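PDB 2YW6: DNA protection during starvation protein from Mycobacterium smegmatis, which probably protects DNA from oxidative damage by oxidising ferrous iron with hydrogen peroxide and storing it as ferric mineral inside a hollow shell of twelve subunits. Local coordinates for residues D136-I139 / A140-G143; P56-E59 / L60-Y64; F148-F151 / V152-L156; V116-D119 / T120-I124. One frame throughout, in Å; residues are numbered along the deposited sequence.

Contact 1 of 4, residues D136-I139 / A140-G143; sequences DLLI and AHAG
Residues 136-139 and 140-143 are successive turns of one helix, joined by i to i+4 bonds: Ala140 N gives to Asp136 O at 3.0 Å and Ala142 N to Leu138 O at 3.0 Å. The bond from His141 N to Leu137 O is weak at 3.3 Å. That same carbonyl lies over one face of the His141 ring, displaced toward the rim, and its oxygen is 3.2 Å from His141 CD2. His141 CG stands beside its own backbone N (chi1 -66°), which turns the imidazole back over the preceding turn. Leu137 and His141 cross at an angle, and the branch that meets the ring is Leu137 CD2, near the NE2-CE1 side. Both ring nitrogens are satisfied from other helices: ND1 bonds to Tyr28 OH and NE2 to Glu67 OE1. These two bonds fix the rotation of the ring, and Tyr64 stacks on it. Leu138 CD2 also approaches the imidazole, 4.3 Å from His141 ND1. This is an intrahelical contact in the ferritin-like four-helix bundle. Leu137 and His141 face helix 47-75, which carries Asp66 and Glu70, probable iron ligands by similarity to relatives. Leu138 and Ile139 pack on helix 102-127, while Asp136, Ile139 and Ala142 touch a second subunit.

Contact 2 of 4, residues P56-E59 / L60-Y64; sequences PQVE and LVRGY
Val58 and Arg62 lie side by side on neighbouring turns of helix 47-75 and point the same way. The arginine can be followed outward. Arg62 CB sits 3.2 Å from Val58 O, and Arg62 CG is 3.1 Å from it. CG lies anti to the carbonyl carbon (chi1 -87°), which starts the chain back toward the earlier turn. From there it runs extended to NE. Arg62 CD passes from the carbonyl to the valine methyl, 3.7 Å from Val58 CG1. NE and CZ then ride on this methyl, with Val58 CG1 3.5 Å from Arg62 NE. The methyl lies against one face of the guanidinium, offset toward its rim. Arg62 also packs on Arg62 of another subunit. On a second side of the helix, Gln57 bends at chi2 (73°) and crosses Val61. Val61 CG2 is 3.9 Å from Gln57 NE2, which bonds to Tyr113 OH. Val61 N bonds to Gln57 O at 2.8 Å and Gly63 N to Glu59 O at 2.9 Å. This is an intrahelical i to i+4 contact in the ferritin-like four-helix bundle, on the helix that also carries Asp66, a probable iron ligand by similarity. The chemistry is thus mixed. An aliphatic methyl supports a charged group through its flat face, which probably helps to steady it, while the buried glutamine amide has a tyrosine hydroxyl as partner.

Contact 3 of 4, residues F148-F151 / V152-L156; sequences FQWF and VRAHL
The guanidinium of Arg153 stacks on the side-chain amide of Gln149, one turn earlier, with the two planes 28° apart. The amide lies over one guanidinium face, and Gln149 CD is 3.3 Å from Arg153 CZ. Which end of the amide is oxygen is uncertain. The arginine's clear polar partner is Asp110 of helix 102-127, which forms a salt bridge with NE. At the edge of the His155 ring, near its plane, is the carbonyl oxygen of Phe151. His155 ND1 donates to Phe151 O at 2.9 Å, with an N-H...O angle of 154°. Phe151 O thus takes a bond from the His155 ring as well as a weak one from its backbone N. Ala154 CB approaches the Trp150 ring obliquely, 4.3 Å from Trp150 NE1. These residues form the last turns of helix 132-155, the closing helix of the ferritin-like bundle. Phe148 meets the next turn through Val152 CG2, which approaches its ring obliquely and comes within 3.6 Å of Phe148 CE2. The phenyl is carried by CG anti to the backbone N (chi1 -174°), and it also packs on Met53 and Gln57 of helix 47-75. His155 meets Phe47 of a neighbouring subunit edge-to-face, and Trp150 packs on Arg99 of that same subunit.

Contact 4 of 4, residues V116-D119 / T120-I124; sequences VIED and TRKSI
Thr120 turns its hydroxyl back onto the carbonyl of Val116, one helical turn earlier. Thr120 OG1 stands beside the residue's own backbone N (chi1 -57°), and from there it donates to Val116 O at 2.7 Å. Thr120 N bonds to Val116 O at 2.9 Å. The two donors come from opposite faces of the carbonyl plane, so one oxygen is gripped twice by a single residue. Thr120 OG1 is also bonded to Gln24 NE2 of helix 12-41, which ties this turn to a neighbouring helix. Ser123 adopts a similar first torsion, and its N bonds weakly to Asp119 O.

Lys122 is extended beyond CG and runs back over the preceding turn. Lys122 CG rests 3.3 Å from Glu118 O, and the tip of the chain lies near two acids. Lys122 NZ makes a long salt bridge of 3.8 Å to Asp119 OD2, the two side chains lying alongside one another and pointing the same way. Glu118, itself extended, crosses the lysine, and its OE1 is 4.3 Å from Lys122 NZ, beyond a salt bridge. Any electrostatic gain here is therefore probably modest. Arg121 is different: its chain bends at chi2 (-71°), and Ile117 CG2 sits at the guanidinium edge. Arg121 NH2 forms a salt bridge with Glu146 of helix 132-155.

The contact lies on helix 102-127 of the ferritin-like bundle. Val116 and Ser123 face helix 12-41, Ile117 and Ile124 face helix 132-155, and Arg121 also packs on Val133 of a second subunit.

Along the chain the order is contact 2, contact 4, contact 1, contact 3. Contact 2 lies on helix 47-75 and contact 4 on helix 102-127. Contacts 1 and 3 share helix 132-155, with centres about 19 Å apart. That helix touches both of the others. Contacts 1 and 4 are the nearest pair, about 10 Å between centres, and meet through Leu138 and Ile124. Contact 2 meets contact 1 through Tyr64 and His141, and contact 3 through Gln57 and Phe148. Contacts 2 and 4 lie on opposite sides of the chain's centre and do not touch. Helix 132-155 therefore joins the other two within one ferritin-like bundle. Contacts 1, 3 and 4 also reach the same second subunit of the dodecamer.

Contact 1 of 4, residues D136-I139 / A140-G143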
loop_
_atom_site.group_PDB
_atom_site.type_symbol
_atom_site.label_atom_id
_atom_site.label_comp_id
_atom_site.label_asym_id
_atom_site.label_seq_id
_atom_site.Cartn_x
_atom_site.Cartn_y
_atom_site.Cartn_z
ATOM N N ASP B 136 17.636 -24.006 -14.689
ATOM C CA ASP B 136 17.225 -23.491 -13.395
ATOM C C ASP B 136 15.843 -22.871 -13.540
ATOM O O ASP B 136 15.018 -22.935 -12.632
ATOM C CB ASP B 136 18.232 -22.448 -12.915
ATOM C CG ASP B 136 17.913 -21.922 -11.537
ATOM O OD1 ASP B 136 17.977 -22.692 -10.555
ATOM O OD2 ASP B 136 17.592 -20.724 -11.442
ATOM N N LEU B 137 15.603 -22.283 -14.704
ATOM C CA LEU B 137 14.329 -21.662 -15.005
ATOM C C LEU B 137 13.262 -22.747 -14.943
ATOM O O LEU B 137 12.223 -22.579 -14.297
ATOM C CB LEU B 137 14.365 -21.055 -16.412
ATOM C CG LEU B 137 13.425 -19.903 -16.764
ATOM C CD1 LEU B 137 12.926 -20.089 -18.188
ATOM C CD2 LEU B 137 12.268 -19.856 -15.786
ATOM N N LEU B 138 13.521 -23.871 -15.607
ATOM C CA LEU B 138 12.546 -24.953 -15.609
ATOM C C LEU B 138 12.411 -25.631 -14.226
ATOM O O LEU B 138 11.309 -26.045 -13.833
ATOM C CB LEU B 138 12.888 -25.980 -16.700
ATOM C CG LEU B 138 12.827 -25.498 -18.169
ATOM C CD1 LEU B 138 12.753 -26.729 -19.085
ATOM C CD2 LEU B 138 11.622 -24.610 -18.426
ATOM N N ILE B 139 13.521 -25.739 -13.491
ATOM C CA ILE B 139 13.478 -26.347 -12.166
ATOM C C ILE B 139 12.600 -25.518 -11.228
ATOM O O ILE B 139 11.936 -26.065 -10.352
ATOM C CB ILE B 139 14.891 -26.468 -11.541
ATOM C CG1 ILE B 139 15.758 -27.402 -12.398
ATOM C CG2 ILE B 139 14.783 -26.965 -10.096
ATOM C CD1 ILE B 139 17.168 -27.601 -11.890
ATOM N N ALA B 140 12.593 -24.200 -11.413
ATOM C CA ALA B 140 11.784 -23.330 -10.560
ATOM C C ALA B 140 10.303 -23.508 -10.855
ATOM O O ALA B 140 9.467 -23.468 -9.953
ATOM C CB ALA B 140 12.182 -21.868 -10.749
ATOM N N HIS B 141 9.989 -23.705 -12.126
ATOM C CA HIS B 141 8.616 -23.895 -12.575
ATOM C C HIS B 141 8.033 -25.227 -12.119
ATOM O O HIS B 141 6.839 -25.319 -11.775
ATOM C CB HIS B 141 8.563 -23.849 -14.100
ATOM C CG HIS B 141 8.910 -22.520 -14.680
ATOM N ND1 HIS B 141 8.888 -22.275 -16.035
ATOM C CD2 HIS B 141 9.234 -21.343 -14.096
ATOM C CE1 HIS B 141 9.175 -21.007 -16.261
ATOM N NE2 HIS B 141 9.388 -20.419 -15.096
ATOM N N ALA B 142 8.879 -26.254 -12.146
ATOM C CA ALA B 142 8.488 -27.597 -11.771
ATOM C C ALA B 142 7.975 -27.642 -10.344
ATOM O O ALA B 142 7.057 -28.399 -10.038
ATOM C CB ALA B 142 9.668 -28.535 -11.945
ATOM N N GLY B 143 8.566 -26.829 -9.470
ATOM C CA GLY B 143 8.130 -26.793 -8.083
ATOM C C GLY B 143 6.663 -26.411 -7.948
ATOM O O GLY B 143 5.900 -27.069 -7.231
#

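Contact 2 of 4, residues P56-E59 / L60-Y64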
loop_
_atom_site.group_PDB
_atom_site.type_symbol
_atom_site.label_atom_id
_atom_site.label_comp_id
_atom_site.label_asym_id
_atom_site.label_seq_id
_atom_site.Cartn_x
_atom_site.Cartn_y
_atom_site.Cartn_z
ATOM N N PRO B 56 -4.468 -18.145 -8.936
ATOM C CA PRO B 56 -3.027 -17.927 -8.796
ATOM C C PRO B 56 -2.201 -18.756 -9.786
ATOM O O PRO B 56 -1.193 -18.267 -10.301
ATOM C CB PRO B 56 -2.762 -18.277 -7.330
ATOM C CG PRO B 56 -3.843 -19.266 -7.019
ATOM C CD PRO B 56 -5.048 -18.661 -7.687
ATOM N N GLN B 57 -2.629 -19.985 -10.077
ATOM C CA GLN B 57 -1.888 -20.830 -11.022
ATOM C C GLN B 57 -1.896 -20.210 -12.425
ATOM O O GLN B 57 -0.896 -20.281 -13.151
ATOM C CB GLN B 57 -2.490 -22.244 -11.078
ATOM C CG GLN B 57 -1.729 -23.216 -11.985
ATOM C CD GLN B 57 -0.388 -23.655 -11.392
ATOM O OE1 GLN B 57 0.108 -23.065 -10.433
ATOM N NE2 GLN B 57 0.200 -24.687 -11.968
ATOM N N VAL B 58 -3.032 -19.620 -12.806
ATOM C CA VAL B 58 -3.164 -18.976 -14.113
ATOM C C VAL B 58 -2.156 -17.839 -14.245
ATOM O O VAL B 58 -1.618 -17.607 -15.322
ATOM C CB VAL B 58 -4.597 -18.370 -14.349
ATOM C CG1 VAL B 58 -4.581 -17.408 -15.538
ATOM C CG2 VAL B 58 -5.619 -19.491 -14.635
ATOM N N GLU B 59 -1.910 -17.119 -13.155
ATOM C CA GLU B 59 -0.971 -16.011 -13.214
ATOM C C GLU B 59 0.452 -16.523 -13.242
ATOM O O GLU B 59 1.289 -16.010 -13.983
ATOM C CB GLU B 59 -1.159 -15.058 -12.036
ATOM C CG GLU B 59 -0.155 -13.920 -12.051
ATOM C CD GLU B 59 -0.520 -12.803 -11.107
ATOM O OE1 GLU B 59 -0.726 -13.085 -9.908
ATOM O OE2 GLU B 59 -0.599 -11.642 -11.566
ATOM N N LEU B 60 0.715 -17.546 -12.437
ATOM C CA LEU B 60 2.037 -18.135 -12.364
ATOM C C LEU B 60 2.428 -18.666 -13.753
ATOM O O LEU B 60 3.477 -18.309 -14.299
ATOM C CB LEU B 60 2.018 -19.253 -11.322
ATOM C CG LEU B 60 3.221 -19.508 -10.405
ATOM C CD1 LEU B 60 3.891 -18.209 -10.005
ATOM C CD2 LEU B 60 2.748 -20.262 -9.160
ATOM N N VAL B 61 1.562 -19.489 -14.338
ATOM C CA VAL B 61 1.816 -20.079 -15.652
ATOM C C VAL B 61 1.960 -19.017 -16.758
ATOM O O VAL B 61 2.814 -19.142 -17.635
ATOM C CB VAL B 61 0.689 -21.102 -16.001
ATOM C CG1 VAL B 61 0.803 -21.582 -17.457
ATOM C CG2 VAL B 61 0.761 -22.299 -15.015
ATOM N N ARG B 62 1.123 -17.981 -16.715
ATOM C CA ARG B 62 1.191 -16.895 -17.695
ATOM C C ARG B 62 2.560 -16.219 -17.600
ATOM O O ARG B 62 3.177 -15.848 -18.610
ATOM C CB ARG B 62 0.102 -15.857 -17.409
ATOM C CG ARG B 62 -1.226 -16.165 -18.057
ATOM C CD ARG B 62 -2.334 -15.243 -17.539
ATOM N NE ARG B 62 -3.591 -15.464 -18.261
ATOM C CZ ARG B 62 -4.751 -14.882 -17.957
ATOM N NH1 ARG B 62 -4.820 -14.039 -16.938
ATOM N NH2 ARG B 62 -5.853 -15.147 -18.662
ATOM N N GLY B 63 3.017 -16.046 -16.363
ATOM C CA GLY B 63 4.305 -15.422 -16.121
ATOM C C GLY B 63 5.414 -16.337 -16.575
ATOM O O GLY B 63 6.448 -15.874 -17.038
ATOM N N TYR B 64 5.209 -17.640 -16.439
ATOM C CA TYR B 64 6.235 -18.580 -16.874
ATOM C C TYR B 64 6.351 -18.524 -18.403
ATOM O O TYR B 64 7.428 -18.756 -18.957
ATOM C CB TYR B 64 5.904 -20.019 -16.435
ATOM C CG TYR B 64 5.948 -20.276 -14.940
ATOM C CD1 TYR B 64 6.563 -19.379 -14.062
ATOM C CD2 TYR B 64 5.435 -21.461 -14.413
ATOM C CE1 TYR B 64 6.662 -19.658 -12.701
ATOM C CE2 TYR B 64 5.530 -21.750 -13.064
ATOM C CZ TYR B 64 6.148 -20.852 -12.208
ATOM O OH TYR B 64 6.253 -21.160 -10.860
#

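Contact 3 of 4, residues F148-F151 / V152-L156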
loop_
_atom_site.group_PDB
_atom_site.type_symbol
_atom_site.label_atom_id
_atom_site.label_comp_id
_atom_site.label_asym_id
_atom_site.label_seq_id
_atom_site.Cartn_x
_atom_site.Cartn_y
_atom_site.Cartn_z
ATOM N N PHE B 148 0.886 -27.599 -7.540
ATOM C CA PHE B 148 -0.474 -27.400 -8.012
ATOM C C PHE B 148 -1.209 -28.716 -8.274
ATOM O O PHE B 148 -2.382 -28.859 -7.912
ATOM C CB PHE B 148 -0.485 -26.561 -9.292
ATOM C CG PHE B 148 -1.863 -26.191 -9.745
ATOM C CD1 PHE B 148 -2.548 -25.139 -9.141
ATOM C CD2 PHE B 148 -2.497 -26.922 -10.744
ATOM C CE1 PHE B 148 -3.844 -24.821 -9.529
ATOM C CE2 PHE B 148 -3.794 -26.616 -11.142
ATOM C CZ PHE B 148 -4.474 -25.566 -10.535
ATOM N N GLN B 149 -0.521 -29.661 -8.919
ATOM C CA GLN B 149 -1.106 -30.958 -9.239
ATOM C C GLN B 149 -1.527 -31.631 -7.948
ATOM O O GLN B 149 -2.544 -32.318 -7.892
ATOM C CB GLN B 149 -0.106 -31.854 -9.972
ATOM C CG GLN B 149 -0.756 -33.072 -10.620
ATOM C CD GLN B 149 0.240 -34.164 -10.987
ATOM O OE1 GLN B 149 -0.001 -34.958 -11.903
ATOM N NE2 GLN B 149 1.350 -34.221 -10.262
ATOM N N TRP B 150 -0.736 -31.441 -6.902
ATOM C CA TRP B 150 -1.083 -32.038 -5.628
ATOM C C TRP B 150 -2.384 -31.456 -5.075
ATOM O O TRP B 150 -3.215 -32.196 -4.541
ATOM C CB TRP B 150 0.031 -31.858 -4.602
ATOM C CG TRP B 150 -0.423 -32.329 -3.272
ATOM C CD1 TRP B 150 -0.911 -33.565 -2.968
ATOM C CD2 TRP B 150 -0.530 -31.544 -2.082
ATOM N NE1 TRP B 150 -1.327 -33.598 -1.661
ATOM C CE2 TRP B 150 -1.108 -32.373 -1.092
ATOM C CE3 TRP B 150 -0.206 -30.224 -1.752
ATOM C CZ2 TRP B 150 -1.364 -31.920 0.205
ATOM C CZ3 TRP B 150 -0.462 -29.771 -0.457
ATOM C CH2 TRP B 150 -1.036 -30.619 0.506
ATOM N N PHE B 151 -2.567 -30.143 -5.185
ATOM C CA PHE B 151 -3.801 -29.538 -4.684
ATOM C C PHE B 151 -4.962 -30.130 -5.454
ATOM O O PHE B 151 -6.028 -30.374 -4.899
ATOM C CB PHE B 151 -3.802 -28.015 -4.854
ATOM C CG PHE B 151 -2.892 -27.297 -3.901
ATOM C CD1 PHE B 151 -2.514 -27.883 -2.697
ATOM C CD2 PHE B 151 -2.430 -26.020 -4.195
ATOM C CE1 PHE B 151 -1.685 -27.211 -1.800
ATOM C CE2 PHE B 151 -1.599 -25.337 -3.299
ATOM C CZ PHE B 151 -1.226 -25.941 -2.098
ATOM N N VAL B 152 -4.741 -30.365 -6.742
ATOM C CA VAL B 152 -5.765 -30.952 -7.596
ATOM C C VAL B 152 -6.078 -32.362 -7.099
ATOM O O VAL B 152 -7.236 -32.692 -6.841
ATOM C CB VAL B 152 -5.294 -31.010 -9.083
ATOM C CG1 VAL B 152 -6.357 -31.667 -9.946
ATOM C CG2 VAL B 152 -4.998 -29.596 -9.603
ATOM N N ARG B 153 -5.042 -33.184 -6.958
ATOM C CA ARG B 153 -5.199 -34.562 -6.489
ATOM C C ARG B 153 -5.861 -34.625 -5.114
ATOM O O ARG B 153 -6.657 -35.533 -4.837
ATOM C CB ARG B 153 -3.835 -35.258 -6.428
ATOM C CG ARG B 153 -3.167 -35.345 -7.771
ATOM C CD ARG B 153 -1.753 -35.887 -7.689
ATOM N NE ARG B 153 -1.342 -36.409 -8.987
ATOM C CZ ARG B 153 -0.150 -36.937 -9.247
ATOM N NH1 ARG B 153 0.765 -37.005 -8.289
ATOM N NH2 ARG B 153 0.117 -37.421 -10.462
ATOM N N ALA B 154 -5.516 -33.660 -4.258
ATOM C CA ALA B 154 -6.059 -33.579 -2.907
ATOM C C ALA B 154 -7.578 -33.484 -2.898
ATOM O O ALA B 154 -8.212 -33.910 -1.940
ATOM C CB ALA B 154 -5.456 -32.381 -2.166
ATOM N N HIS B 155 -8.169 -32.919 -3.948
ATOM C CA HIS B 155 -9.630 -32.820 -4.011
ATOM C C HIS B 155 -10.254 -34.179 -4.313
ATOM O O HIS B 155 -11.356 -34.492 -3.852
ATOM C CB HIS B 155 -10.098 -31.892 -5.129
ATOM C CG HIS B 155 -10.039 -30.435 -4.800
ATOM N ND1 HIS B 155 -8.882 -29.692 -4.917
ATOM C CD2 HIS B 155 -11.007 -29.569 -4.430
ATOM C CE1 HIS B 155 -9.147 -28.429 -4.635
ATOM N NE2 HIS B 155 -10.430 -28.330 -4.336
ATOM N N LEU B 156 -9.561 -34.967 -5.125
ATOM C CA LEU B 156 -10.059 -36.270 -5.524
ATOM C C LEU B 156 -9.783 -37.347 -4.475
ATOM O O LEU B 156 -9.851 -38.539 -4.770
ATOM C CB LEU B 156 -9.431 -36.664 -6.869
ATOM C CG LEU B 156 -9.537 -35.648 -8.012
ATOM C CD1 LEU B 156 -8.721 -36.125 -9.206
ATOM C CD2 LEU B 156 -10.985 -35.460 -8.402
#

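Contact 4 of 4, residues V116-D119 / T120-I124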
loop_
_atom_site.group_PDB
_atom_site.type_symbol
_atom_site.label_atom_id
_atom_site.label_comp_id
_atom_site.label_asym_id
_atom_site.label_seq_id
_atom_site.Cartn_x
_atom_site.Cartn_y
_atom_site.Cartn_z
ATOM N N VAL B 116 2.486 -32.401 -18.416
ATOM C CA VAL B 116 3.253 -31.175 -18.181
ATOM C C VAL B 116 4.467 -31.413 -17.286
ATOM O O VAL B 116 5.580 -30.996 -17.606
ATOM C CB VAL B 116 2.344 -30.072 -17.552
ATOM C CG1 VAL B 116 3.128 -28.767 -17.334
ATOM C CG2 VAL B 116 1.151 -29.824 -18.458
ATOM N N ILE B 117 4.248 -32.099 -16.171
ATOM C CA ILE B 117 5.330 -32.378 -15.242
ATOM C C ILE B 117 6.332 -33.333 -15.843
ATOM O O ILE B 117 7.540 -33.099 -15.753
ATOM C CB ILE B 117 4.798 -32.962 -13.915
ATOM C CG1 ILE B 117 3.894 -31.927 -13.241
ATOM C CG2 ILE B 117 5.969 -33.366 -13.004
ATOM C CD1 ILE B 117 3.177 -32.435 -12.015
ATOM N N GLU B 118 5.844 -34.410 -16.452
ATOM C CA GLU B 118 6.746 -35.375 -17.068
ATOM C C GLU B 118 7.586 -34.688 -18.151
ATOM O O GLU B 118 8.805 -34.888 -18.229
ATOM C CB GLU B 118 5.976 -36.535 -17.684
ATOM C CG GLU B 118 6.897 -37.632 -18.182
ATOM C CD GLU B 118 6.156 -38.759 -18.856
ATOM O OE1 GLU B 118 6.806 -39.756 -19.232
ATOM O OE2 GLU B 118 4.924 -38.647 -19.013
ATOM N N ASP B 119 6.939 -33.876 -18.980
ATOM C CA ASP B 119 7.649 -33.163 -20.033
ATOM C C ASP B 119 8.672 -32.188 -19.467
ATOM O O ASP B 119 9.738 -31.978 -20.058
ATOM C CB ASP B 119 6.670 -32.390 -20.913
ATOM C CG ASP B 119 5.926 -33.287 -21.881
ATOM O OD1 ASP B 119 5.052 -32.776 -22.627
ATOM O OD2 ASP B 119 6.229 -34.503 -21.896
ATOM N N THR B 120 8.351 -31.580 -18.330
ATOM C CA THR B 120 9.269 -30.626 -17.725
ATOM C C THR B 120 10.489 -31.338 -17.146
ATOM O O THR B 120 11.612 -30.835 -17.235
ATOM C CB THR B 120 8.565 -29.795 -16.638
ATOM O OG1 THR B 120 7.428 -29.134 -17.220
ATOM C CG2 THR B 120 9.517 -28.739 -16.059
ATOM N N ARG B 121 10.272 -32.510 -16.563
ATOM C CA ARG B 121 11.372 -33.282 -16.003
ATOM C C ARG B 121 12.395 -33.647 -17.084
ATOM O O ARG B 121 13.601 -33.485 -16.882
ATOM C CB ARG B 121 10.843 -34.550 -15.343
ATOM C CG ARG B 121 10.040 -34.296 -14.092
ATOM C CD ARG B 121 10.928 -33.839 -12.956
ATOM N NE ARG B 121 10.195 -33.811 -11.697
ATOM C CZ ARG B 121 10.783 -33.796 -10.511
ATOM N NH1 ARG B 121 12.103 -33.804 -10.451
ATOM N NH2 ARG B 121 10.064 -33.784 -9.398
ATOM N N LYS B 122 11.910 -34.125 -18.229
ATOM C CA LYS B 122 12.792 -34.505 -19.337
ATOM C C LYS B 122 13.685 -33.331 -19.748
ATOM O O LYS B 122 14.905 -33.464 -19.813
ATOM C CB LYS B 122 11.979 -34.946 -20.557
ATOM C CG LYS B 122 11.037 -36.117 -20.336
ATOM C CD LYS B 122 10.251 -36.400 -21.619
ATOM C CE LYS B 122 9.166 -37.459 -21.426
ATOM N NZ LYS B 122 8.301 -37.602 -22.636
ATOM N N SER B 123 13.059 -32.188 -20.019
ATOM C CA SER B 123 13.779 -30.986 -20.423
ATOM C C SER B 123 14.823 -30.586 -19.409
ATOM O O SER B 123 15.952 -30.224 -19.793
ATOM C CB SER B 123 12.798 -29.828 -20.663
ATOM O OG SER B 123 11.909 -30.100 -21.724
ATOM N N ILE B 124 14.480 -30.633 -18.125
ATOM C CA ILE B 124 15.442 -30.292 -17.092
ATOM C C ILE B 124 16.634 -31.236 -17.228
ATOM O O ILE B 124 17.795 -30.815 -17.152
ATOM C CB ILE B 124 14.803 -30.392 -15.679
ATOM C CG1 ILE B 124 13.958 -29.159 -15.392
ATOM C CG2 ILE B 124 15.893 -30.666 -14.630
ATOM C CD1 ILE B 124 12.924 -29.290 -14.282
#